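Methylxanthine N3-demethylase NdmB (Pseudomonas putida, PDB 6ICL) catalyses the N3-demethylation of theobromine to 7-methylxanthine and formaldehyde in caffeine degradation, as a Rieske oxygenase with a [2Fe-2S] cluster and a non-heme iron. Local coordinates at residues S178-E182 and L311-Q315; F288-V292 and H303-Q307; A185-W189 and C252-V258; W37-L43 and D145-R150. All coordinates share one frame; numbering follows the deposited sequence.

Contact 1: residues S178-E182 and L311-Q315. With FE (Fe (III) ion), chain C.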
# COMPACT_ATOMS: atom_id res chain seq x y z
N SER A 178 -5.82 23.52 -9.64
CA SER A 178 -6.94 23.54 -8.71
C SER A 178 -6.74 22.51 -7.59
O SER A 178 -5.95 21.57 -7.70
CB SER A 178 -8.23 23.25 -9.45
OG SER A 178 -8.24 21.89 -9.88
N TYR A 179 -7.47 22.69 -6.48
CA TYR A 179 -7.36 21.76 -5.37
C TYR A 179 -8.75 21.50 -4.80
O TYR A 179 -9.63 22.37 -4.84
CB TYR A 179 -6.41 22.27 -4.26
CG TYR A 179 -6.87 23.56 -3.64
CD1 TYR A 179 -6.56 24.79 -4.23
CD2 TYR A 179 -7.62 23.57 -2.45
CE1 TYR A 179 -6.99 25.99 -3.68
CE2 TYR A 179 -8.07 24.79 -1.90
CZ TYR A 179 -7.73 25.99 -2.51
OH TYR A 179 -8.15 27.21 -1.99
N ILE A 180 -8.94 20.28 -4.27
CA ILE A 180 -10.21 19.82 -3.72
C ILE A 180 -10.15 19.98 -2.20
O ILE A 180 -9.14 19.64 -1.57
CB ILE A 180 -10.49 18.35 -4.12
CG1 ILE A 180 -10.77 18.25 -5.61
CG2 ILE A 180 -11.62 17.73 -3.29
CD1 ILE A 180 -12.26 18.30 -5.97
N TRP A 181 -11.21 20.53 -1.61
CA TRP A 181 -11.45 20.44 -0.17
C TRP A 181 -12.74 19.66 0.03
O TRP A 181 -13.69 19.81 -0.75
CB TRP A 181 -11.58 21.82 0.52
CG TRP A 181 -10.27 22.50 0.88
CD1 TRP A 181 -9.01 22.07 0.58
CD2 TRP A 181 -10.12 23.73 1.62
NE1 TRP A 181 -8.08 22.96 1.09
CE2 TRP A 181 -8.73 23.98 1.74
CE3 TRP A 181 -11.02 24.64 2.20
CZ2 TRP A 181 -8.22 25.09 2.41
CZ3 TRP A 181 -10.51 25.76 2.86
CH2 TRP A 181 -9.12 25.97 2.96
N GLU A 182 -12.77 18.83 1.08
CA GLU A 182 -13.98 18.09 1.45
C GLU A 182 -14.88 18.96 2.34
O GLU A 182 -15.07 18.73 3.54
CB GLU A 182 -13.61 16.77 2.12
CG GLU A 182 -12.83 15.85 1.17
CD GLU A 182 -12.20 14.70 1.90
OE1 GLU A 182 -12.96 13.86 2.44
OE2 GLU A 182 -10.94 14.63 1.94
N LEU A 311 -3.00 27.36 2.88
CA LEU A 311 -4.10 26.44 2.58
C LEU A 311 -4.04 25.21 3.46
O LEU A 311 -5.07 24.74 3.96
CB LEU A 311 -4.05 26.03 1.10
CG LEU A 311 -4.35 27.11 0.05
CD1 LEU A 311 -4.04 26.55 -1.35
CD2 LEU A 311 -5.82 27.54 0.15
N ASP A 312 -2.84 24.69 3.69
CA ASP A 312 -2.74 23.48 4.50
C ASP A 312 -3.05 23.74 5.96
O ASP A 312 -3.43 22.80 6.67
CB ASP A 312 -1.35 22.84 4.37
CG ASP A 312 -1.16 22.14 3.03
OD1 ASP A 312 -2.16 21.76 2.37
OD2 ASP A 312 0.02 21.98 2.64
N GLU A 313 -2.91 24.98 6.44
CA GLU A 313 -3.35 25.30 7.80
C GLU A 313 -4.88 25.37 7.88
O GLU A 313 -5.48 24.83 8.82
CB GLU A 313 -2.71 26.61 8.26
CG GLU A 313 -1.21 26.47 8.45
CD GLU A 313 -0.51 27.80 8.62
OE1 GLU A 313 -1.09 28.85 8.27
OE2 GLU A 313 0.63 27.77 9.09
N ASP A 314 -5.53 26.00 6.90
CA ASP A 314 -6.99 26.09 6.89
C ASP A 314 -7.65 24.73 6.68
O ASP A 314 -8.70 24.45 7.27
CB ASP A 314 -7.45 27.04 5.80
CG ASP A 314 -7.28 28.52 6.17
OD1 ASP A 314 -7.63 28.93 7.29
OD2 ASP A 314 -6.81 29.27 5.31
N GLN A 315 -7.10 23.90 5.79
CA GLN A 315 -7.82 22.74 5.28
C GLN A 315 -8.41 21.85 6.38
O GLN A 315 -9.62 21.58 6.34
CB GLN A 315 -6.93 21.91 4.35
CG GLN A 315 -7.72 20.71 3.76
CD GLN A 315 -6.95 19.95 2.67
OE1 GLN A 315 -5.77 20.20 2.47
NE2 GLN A 315 -7.64 19.03 1.95
FE FE C . -6.97 31.05 6.54
O HOH W 1 -5.26 22.40 0.24
O HOH W 2 -7.05 32.33 4.91

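Contact 2: residues F288-V292 and H303-Q307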
# COMPACT_ATOMS: atom_id res chain seq x y z
N PHE A 288 -9.93 27.27 -7.27
CA PHE A 288 -9.08 27.85 -8.29
C PHE A 288 -8.47 29.12 -7.73
O PHE A 288 -9.20 30.05 -7.37
CB PHE A 288 -9.91 28.14 -9.53
CG PHE A 288 -10.41 26.91 -10.18
CD1 PHE A 288 -11.56 26.28 -9.70
CD2 PHE A 288 -9.73 26.35 -11.25
CE1 PHE A 288 -12.02 25.14 -10.28
CE2 PHE A 288 -10.20 25.19 -11.84
CZ PHE A 288 -11.33 24.58 -11.36
N MET A 289 -7.15 29.16 -7.64
CA MET A 289 -6.44 30.32 -7.13
C MET A 289 -5.63 30.98 -8.24
O MET A 289 -5.01 30.29 -9.06
CB MET A 289 -5.51 29.91 -5.98
CG MET A 289 -4.69 31.06 -5.43
SD MET A 289 -3.64 30.48 -4.10
CE MET A 289 -2.29 29.80 -5.04
N ILE A 290 -5.63 32.32 -8.26
CA ILE A 290 -4.82 33.12 -9.17
C ILE A 290 -4.10 34.19 -8.35
O ILE A 290 -4.72 34.88 -7.53
CB ILE A 290 -5.65 33.74 -10.30
CG1 ILE A 290 -6.26 32.62 -11.15
CG2 ILE A 290 -4.80 34.71 -11.16
CD1 ILE A 290 -7.13 33.08 -12.33
N ILE A 291 -2.79 34.31 -8.55
CA ILE A 291 -1.98 35.33 -7.91
C ILE A 291 -1.49 36.29 -8.99
O ILE A 291 -0.92 35.85 -9.99
CB ILE A 291 -0.79 34.70 -7.16
CG1 ILE A 291 -1.27 33.62 -6.19
CG2 ILE A 291 0.03 35.76 -6.44
CD1 ILE A 291 -0.13 32.80 -5.58
N VAL A 292 -1.75 37.58 -8.80
CA VAL A 292 -1.27 38.63 -9.70
C VAL A 292 -0.40 39.57 -8.89
O VAL A 292 -0.82 40.07 -7.84
CB VAL A 292 -2.42 39.41 -10.36
CG1 VAL A 292 -1.84 40.37 -11.43
CG2 VAL A 292 -3.42 38.44 -10.95
N HIS A 303 5.82 32.02 -4.27
CA HIS A 303 4.48 32.51 -3.99
C HIS A 303 3.46 31.39 -3.90
O HIS A 303 2.56 31.44 -3.06
CB HIS A 303 4.05 33.51 -5.06
CG HIS A 303 4.87 34.74 -5.04
ND1 HIS A 303 4.68 35.73 -4.10
CD2 HIS A 303 5.94 35.12 -5.78
CE1 HIS A 303 5.58 36.68 -4.28
NE2 HIS A 303 6.35 36.34 -5.30
N LEU A 304 3.56 30.40 -4.79
CA LEU A 304 2.65 29.26 -4.73
C LEU A 304 2.84 28.47 -3.45
O LEU A 304 1.86 28.06 -2.82
CB LEU A 304 2.89 28.34 -5.93
CG LEU A 304 1.79 27.97 -6.91
CD1 LEU A 304 0.56 28.80 -6.75
CD2 LEU A 304 2.38 28.14 -8.30
N ALA A 305 4.10 28.18 -3.09
CA ALA A 305 4.34 27.38 -1.90
C ALA A 305 3.88 28.11 -0.65
O ALA A 305 3.43 27.46 0.30
CB ALA A 305 5.82 27.01 -1.77
N PHE A 306 4.00 29.43 -0.60
CA PHE A 306 3.52 30.12 0.58
C PHE A 306 2.01 30.00 0.69
O PHE A 306 1.49 29.70 1.77
CB PHE A 306 3.93 31.59 0.58
CG PHE A 306 3.40 32.35 1.76
CD1 PHE A 306 3.95 32.17 3.01
CD2 PHE A 306 2.29 33.17 1.63
CE1 PHE A 306 3.44 32.84 4.10
CE2 PHE A 306 1.78 33.84 2.72
CZ PHE A 306 2.35 33.68 3.95
N GLN A 307 1.29 30.16 -0.43
CA GLN A 307 -0.16 30.01 -0.39
C GLN A 307 -0.55 28.58 -0.05
O GLN A 307 -1.54 28.36 0.67
CB GLN A 307 -0.79 30.45 -1.72
CG GLN A 307 -0.61 31.92 -2.02
CD GLN A 307 -1.29 32.80 -0.99
OE1 GLN A 307 -2.31 32.43 -0.39
NE2 GLN A 307 -0.71 33.97 -0.75

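Contact 3: residues A185-W189 and C252-V258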
# COMPACT_ATOMS: atom_id res chain seq x y z
N ALA A 185 -18.79 24.71 -1.09
CA ALA A 185 -18.15 25.94 -1.57
C ALA A 185 -18.43 27.16 -0.68
O ALA A 185 -17.58 28.06 -0.59
CB ALA A 185 -18.59 26.22 -3.01
N GLU A 186 -19.60 27.22 -0.03
CA GLU A 186 -19.86 28.35 0.88
C GLU A 186 -18.84 28.40 2.01
O GLU A 186 -18.38 29.48 2.40
CB GLU A 186 -21.28 28.29 1.46
CG GLU A 186 -22.41 28.51 0.46
CD GLU A 186 -22.74 27.24 -0.34
OE1 GLU A 186 -23.44 27.35 -1.38
OE2 GLU A 186 -22.30 26.14 0.06
N ARG A 187 -18.48 27.24 2.58
CA ARG A 187 -17.51 27.23 3.66
C ARG A 187 -16.16 27.73 3.19
O ARG A 187 -15.42 28.37 3.96
CB ARG A 187 -17.35 25.82 4.24
CG ARG A 187 -18.61 25.17 4.76
CD ARG A 187 -18.95 25.68 6.11
NE ARG A 187 -19.94 24.84 6.77
CZ ARG A 187 -20.58 25.23 7.87
NH1 ARG A 187 -20.30 26.42 8.38
NH2 ARG A 187 -21.49 24.44 8.44
N ARG A 188 -15.79 27.39 1.95
CA ARG A 188 -14.51 27.86 1.43
C ARG A 188 -14.50 29.38 1.24
O ARG A 188 -13.52 30.05 1.58
CB ARG A 188 -14.18 27.16 0.11
CG ARG A 188 -12.68 26.97 -0.11
CD ARG A 188 -12.09 28.21 -0.70
NE ARG A 188 -10.63 28.29 -0.57
CZ ARG A 188 -10.01 28.76 0.51
NH1 ARG A 188 -10.70 29.16 1.58
NH2 ARG A 188 -8.69 28.81 0.53
N TRP A 189 -15.59 29.93 0.70
CA TRP A 189 -15.69 31.37 0.51
C TRP A 189 -15.61 32.10 1.85
O TRP A 189 -14.82 33.04 2.02
CB TRP A 189 -16.99 31.70 -0.21
CG TRP A 189 -17.06 33.09 -0.72
CD1 TRP A 189 -16.74 33.52 -1.97
CD2 TRP A 189 -17.46 34.26 0.02
NE1 TRP A 189 -16.94 34.88 -2.07
CE2 TRP A 189 -17.38 35.36 -0.85
CE3 TRP A 189 -17.90 34.47 1.34
CZ2 TRP A 189 -17.70 36.66 -0.46
CZ3 TRP A 189 -18.23 35.78 1.73
CH2 TRP A 189 -18.13 36.85 0.84
N CYS A 252 -16.34 40.50 -5.17
CA CYS A 252 -16.66 39.09 -4.96
C CYS A 252 -17.84 38.72 -5.83
O CYS A 252 -18.99 38.84 -5.38
CB CYS A 252 -16.99 38.84 -3.48
SG CYS A 252 -15.61 39.09 -2.36
N THR A 253 -17.59 38.24 -7.05
CA THR A 253 -18.71 37.82 -7.88
C THR A 253 -19.41 36.64 -7.21
O THR A 253 -18.76 35.67 -6.80
CB THR A 253 -18.26 37.42 -9.28
OG1 THR A 253 -17.45 38.44 -9.85
CG2 THR A 253 -19.46 37.22 -10.16
N MET A 254 -20.72 36.74 -7.09
CA MET A 254 -21.52 35.66 -6.53
C MET A 254 -21.62 34.50 -7.52
O MET A 254 -21.65 34.70 -8.73
CB MET A 254 -22.90 36.18 -6.17
CG MET A 254 -22.86 37.28 -5.10
SD MET A 254 -22.46 36.64 -3.46
CE MET A 254 -23.98 35.75 -3.11
N PRO A 255 -21.72 33.26 -7.00
CA PRO A 255 -21.87 32.91 -5.59
C PRO A 255 -20.58 32.58 -4.86
O PRO A 255 -20.65 32.47 -3.65
CB PRO A 255 -22.77 31.68 -5.63
CG PRO A 255 -22.96 31.34 -7.12
CD PRO A 255 -21.90 32.08 -7.85
N TYR A 256 -19.43 32.49 -5.54
CA TYR A 256 -18.29 31.86 -4.87
C TYR A 256 -16.93 32.45 -5.22
O TYR A 256 -15.91 31.77 -5.02
CB TYR A 256 -18.23 30.36 -5.22
CG TYR A 256 -19.43 29.53 -4.83
CD1 TYR A 256 -19.85 29.46 -3.49
CD2 TYR A 256 -20.13 28.79 -5.77
CE1 TYR A 256 -20.94 28.70 -3.12
CE2 TYR A 256 -21.22 28.01 -5.39
CZ TYR A 256 -21.61 27.97 -4.06
OH TYR A 256 -22.69 27.20 -3.67
N SER A 257 -16.84 33.67 -5.73
CA SER A 257 -15.55 34.22 -6.10
C SER A 257 -15.12 35.32 -5.15
O SER A 257 -15.94 36.00 -4.52
CB SER A 257 -15.58 34.75 -7.53
OG SER A 257 -16.05 33.74 -8.40
N VAL A 258 -13.80 35.50 -5.06
CA VAL A 258 -13.19 36.58 -4.27
C VAL A 258 -12.03 37.14 -5.07
O VAL A 258 -11.09 36.41 -5.40
CB VAL A 258 -12.68 36.12 -2.89
CG1 VAL A 258 -12.03 37.33 -2.16
CG2 VAL A 258 -13.78 35.52 -2.06

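Contact 4: residues W37-L43 and D145-R150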
# COMPACT_ATOMS: atom_id res chain seq x y z
N TRP A 37 -21.94 31.06 -13.66
CA TRP A 37 -20.74 30.48 -14.24
C TRP A 37 -19.87 29.90 -13.13
O TRP A 37 -19.57 30.58 -12.15
CB TRP A 37 -19.94 31.53 -15.01
CG TRP A 37 -20.62 32.06 -16.21
CD1 TRP A 37 -21.52 33.09 -16.26
CD2 TRP A 37 -20.43 31.63 -17.57
NE1 TRP A 37 -21.91 33.32 -17.55
CE2 TRP A 37 -21.26 32.44 -18.38
CE3 TRP A 37 -19.66 30.64 -18.18
CZ2 TRP A 37 -21.32 32.30 -19.78
CZ3 TRP A 37 -19.72 30.49 -19.57
CH2 TRP A 37 -20.56 31.32 -20.35
N HIS A 38 -19.47 28.63 -13.29
CA HIS A 38 -18.57 27.99 -12.34
C HIS A 38 -17.33 27.49 -13.06
O HIS A 38 -17.42 26.97 -14.18
CB HIS A 38 -19.26 26.81 -11.66
CG HIS A 38 -20.47 27.20 -10.88
ND1 HIS A 38 -20.39 27.93 -9.72
CD2 HIS A 38 -21.78 26.97 -11.10
CE1 HIS A 38 -21.61 28.14 -9.26
NE2 HIS A 38 -22.47 27.56 -10.08
N PRO A 39 -16.16 27.61 -12.44
CA PRO A 39 -14.95 27.04 -13.04
C PRO A 39 -14.93 25.52 -12.84
O PRO A 39 -15.27 25.02 -11.76
CB PRO A 39 -13.83 27.73 -12.26
CG PRO A 39 -14.44 27.84 -10.83
CD PRO A 39 -15.95 28.03 -11.04
N VAL A 40 -14.57 24.80 -13.90
CA VAL A 40 -14.50 23.34 -13.81
C VAL A 40 -13.07 22.81 -13.90
O VAL A 40 -12.79 21.76 -13.31
CB VAL A 40 -15.40 22.69 -14.88
CG1 VAL A 40 -16.88 22.93 -14.53
CG2 VAL A 40 -15.03 23.20 -16.29
N CYS A 41 -12.16 23.52 -14.55
CA CYS A 41 -10.75 23.12 -14.53
C CYS A 41 -9.94 24.28 -15.10
O CYS A 41 -10.49 25.19 -15.72
CB CYS A 41 -10.51 21.83 -15.33
SG CYS A 41 -10.98 22.01 -17.10
N THR A 42 -8.64 24.26 -14.84
CA THR A 42 -7.80 25.21 -15.52
C THR A 42 -7.59 24.74 -16.96
O THR A 42 -7.81 23.57 -17.29
CB THR A 42 -6.45 25.38 -14.82
OG1 THR A 42 -5.68 24.17 -14.95
CG2 THR A 42 -6.67 25.69 -13.33
N LEU A 43 -7.20 25.68 -17.82
CA LEU A 43 -6.90 25.33 -19.20
C LEU A 43 -5.79 24.28 -19.27
O LEU A 43 -5.90 23.29 -20.00
CB LEU A 43 -6.52 26.60 -19.96
CG LEU A 43 -6.27 26.44 -21.45
CD1 LEU A 43 -7.46 25.73 -22.07
CD2 LEU A 43 -6.05 27.84 -22.08
N ASP A 145 -7.45 31.76 -18.31
CA ASP A 145 -6.87 30.41 -18.45
C ASP A 145 -7.58 29.41 -17.54
O ASP A 145 -6.97 28.47 -17.03
CB ASP A 145 -5.36 30.42 -18.20
CG ASP A 145 -4.60 31.16 -19.31
OD1 ASP A 145 -5.16 31.26 -20.44
OD2 ASP A 145 -3.47 31.64 -19.06
N ILE A 146 -8.88 29.62 -17.36
CA ILE A 146 -9.73 28.71 -16.61
C ILE A 146 -10.95 28.39 -17.46
O ILE A 146 -11.42 29.26 -18.21
CB ILE A 146 -10.12 29.32 -15.25
CG1 ILE A 146 -8.91 29.27 -14.31
CG2 ILE A 146 -11.34 28.62 -14.67
CD1 ILE A 146 -9.13 29.97 -12.97
N VAL A 147 -11.44 27.15 -17.39
CA VAL A 147 -12.64 26.74 -18.11
C VAL A 147 -13.87 26.94 -17.23
O VAL A 147 -13.98 26.35 -16.14
CB VAL A 147 -12.54 25.27 -18.56
CG1 VAL A 147 -13.76 24.89 -19.40
CG2 VAL A 147 -11.24 25.05 -19.33
N TRP A 148 -14.82 27.74 -17.71
CA TRP A 148 -16.05 28.10 -17.01
C TRP A 148 -17.24 27.48 -17.71
O TRP A 148 -17.30 27.43 -18.94
CB TRP A 148 -16.24 29.62 -16.97
CG TRP A 148 -15.13 30.33 -16.34
CD1 TRP A 148 -13.97 30.76 -16.93
CD2 TRP A 148 -15.04 30.69 -14.97
NE1 TRP A 148 -13.17 31.38 -16.01
CE2 TRP A 148 -13.80 31.35 -14.79
CE3 TRP A 148 -15.89 30.53 -13.87
CZ2 TRP A 148 -13.39 31.83 -13.56
CZ3 TRP A 148 -15.48 31.02 -12.65
CH2 TRP A 148 -14.24 31.66 -12.50
N VAL A 149 -18.19 27.02 -16.93
CA VAL A 149 -19.41 26.42 -17.44
C VAL A 149 -20.59 27.05 -16.70
O VAL A 149 -20.54 27.25 -15.49
CB VAL A 149 -19.43 24.89 -17.27
CG1 VAL A 149 -20.76 24.31 -17.77
CG2 VAL A 149 -18.24 24.23 -17.98
N ARG A 150 -21.66 27.32 -17.44
CA ARG A 150 -22.94 27.74 -16.88
C ARG A 150 -24.00 26.77 -17.36
O ARG A 150 -24.20 26.62 -18.57
CB ARG A 150 -23.29 29.18 -17.27
CG ARG A 150 -24.68 29.61 -16.77
CD ARG A 150 -24.94 31.09 -17.04
NE ARG A 150 -24.99 31.40 -18.46
CZ ARG A 150 -25.14 32.62 -18.96
NH1 ARG A 150 -25.24 33.68 -18.15
NH2 ARG A 150 -25.17 32.80 -20.28

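Contact 1: residues S178-E182 and L311-Q315
The long helix 300-319, which carries the iron ligand D314, meets the edge strand 171-181 of the seven-stranded sheet through L311, D314 and Q315 on one side and Y179 and W181 on the other. The aliphatic part of Q315 lies across the W181 indole, with CG 3.8 Å from the centroid of the five-membered ring of W181. Because Q315 CG stands anti to the backbone N (chi1 -177°) and the chain runs on extended, the amide is carried along the ring, only 20° from parallel to it. Its NE2 is held by E319, while OE1 shares water 1 with the indole: the water accepts from W181 NE1 at 3.0 Å and donates to Q315 OE1 at 3.2 Å. The opposite face of W181 is backed by CE2 of Y179. At the far end of the indole, W181 CH2 touches D314 CB at 3.5 Å. The carboxylate beyond that CB completes the two-histidine, one-carboxylate iron site of Rieske oxygenases, binding iron through D314 OD1 at 2.3 Å and OD2 at 2.2 Å, beside H197, H202 and a water. E313, one residue earlier, bonds H202 in the second shell. One helical turn back, L311 meets Y179 with both methyls: CD1 over one face, 4.1 Å from the ring centroid, and CD2 beside CZ and the hydroxyl, which R188 NH2 hydrogen-bonds.

Contact 2: residues F288-V292 and H303-Q307
H303 O accepts the helical bond from Q307 N at 3.2 Å, and I291 CD1 of the facing strand only packs beside it, 3.9 Å from H303 O. No hydrogen bond crosses the contact, which is made by apolar atoms. I291 CG1 is anti to the carbonyl carbon (chi1 -54°) and the branch continues extended, which brings CD1 to the helix, where it also rests on Q307 CG at 3.7 Å. M289, two residues back and on the same side of the sheet, also points at the helix. Its chain is straight as far as the sulfur and then turns at chi3 (82°), laying CE against Q307 CB at 3.7 Å. Here helix 300-319 folds back over strand 284-294, the segment axes 10.3 Å apart at closest and inclined at 133°. Such a long helix laid on an antiparallel sheet is consistent with the helix-grip fold of Rieske oxygenase catalytic domains. The same M289 CE presses on L304 CD1 at 3.5 Å, closer than ordinary van der Waals contact, the two side chains running antiparallel alongside one another. L304 has nearly eclipsed torsions, so this tightness is best read with caution. Q307 bends at chi2, and the nearest atom of the Q307 side chain lies about 8 Å from the bound iron ion. A305 of the same helix packs on A51 of a second subunit.

Contact 3: residues A185-W189 and C252-V258
Two aromatic side chains, Y256 and W189, carry this contact, and each is met in a different way. The Y256 ring is taken between two small groups: A185 CB sits over one face, 3.5 Å from the ring centroid and only 15° off the normal, while P255 CB, from the preceding residue, lies over the centre of the opposite face. P255 follows a cis peptide bond. At the phenol end, E186 bends at chi2 and swings its carboxylate round to the ring edge, its plane 72° from that of the ring. The hydroxyl of Y256 donates to E186; at 2.4 Å between Y256 OH and E186 OE1 the modelled bond is implausibly short, so its exact length is doubtful. W189 works by its edge instead. With CG anti to the backbone N (chi1 -167°), the indole reaches out from the helix, and W189 NE1 donates to S257 O at 2.9 Å. That oxygen lies in the indole plane, yet the N-H arrives well above the carbonyl plane of S257. V258 crosses the indole at about a right angle, its CG2 3.6 Å from W189 CD1, and C252 SG makes an oblique sulfur-aromatic contact, 3.7 Å from W189 CZ2. Thus the start of helix 185-192 is joined to the turn between strands 246-253 and 257-264. R187 packs on R85 of a third subunit, a residue of the [2Fe-2S] pocket. Helix 337-355 packs alongside, F342 stacking on W189 and H346 bonding P255 O; A277 of strand 270-281 lies by A185.

Contact 4: residues W37-L43 and D145-R150
R150 meets W37 along nearly its whole length, between two antiparallel strands of the Rieske-domain sheet. Its CB sits over the indole, 4.0 Å from the centroid of the five-membered ring of W37. With chi1 at 176° the chain runs out alongside that face, and R150 CD comes 3.8 Å from W37 NE1. A bend at chi3 then lays the guanidinium by the rim: R150 NE passes NE1 and CE2 of W37, CZ follows, NH2 ends 3.9 Å from W37 CZ2, and NH1 comes 3.4 Å from W37 NE1. The last two are both donors and make no bond; W37 NE1 has a weak hydrogen bond to T158 O. On the side of the sheet that carries W37 and R150, P39 CB sits 3.8 Å from the centroid of the W148 six-membered ring and also touches I146 CG2. The backbones pair through H38 and V149 in both directions. V40 and C41 then stand together opposite V147, V40 N giving to V147 O at 2.8 Å and V147 N to C41 O at 2.7 Å, which fits a classic beta bulge. Past it, L43 N donates to D145 O at 2.9 Å, and T42 OG1 caps helix 43-48 through E45 N. The D139 salt bridge and the NH1 bond to T158 OG1 balance the charge of R150 and fix its orientation, leaving the guanidinium face turned toward W37 NE1, tilted 35° rather than stacked.

In the fold
Contact 4 closes first along the chain, pairing the edge strand 37-42 with 146-150 in the six-stranded sheet of the Rieske domain. The other three belong to the catalytic domain: contact 1 spans the sequence from 178 to 315, and contacts 3 and 2 fall in turn within that span. All three reach the seven-stranded sheet, and contacts 1 and 2, with centres about 13 Å apart, share helix 300-319. Contact 3 has its centre about 15 Å from that of contact 1 and touches it through R188, a probable hydrogen-bond partner of Y179. F288 of contact 2 packs on P39 and T42 of contact 4, and Y256 of contact 3 on H38, so the Rieske sheet abuts the domain of the mononuclear iron directly.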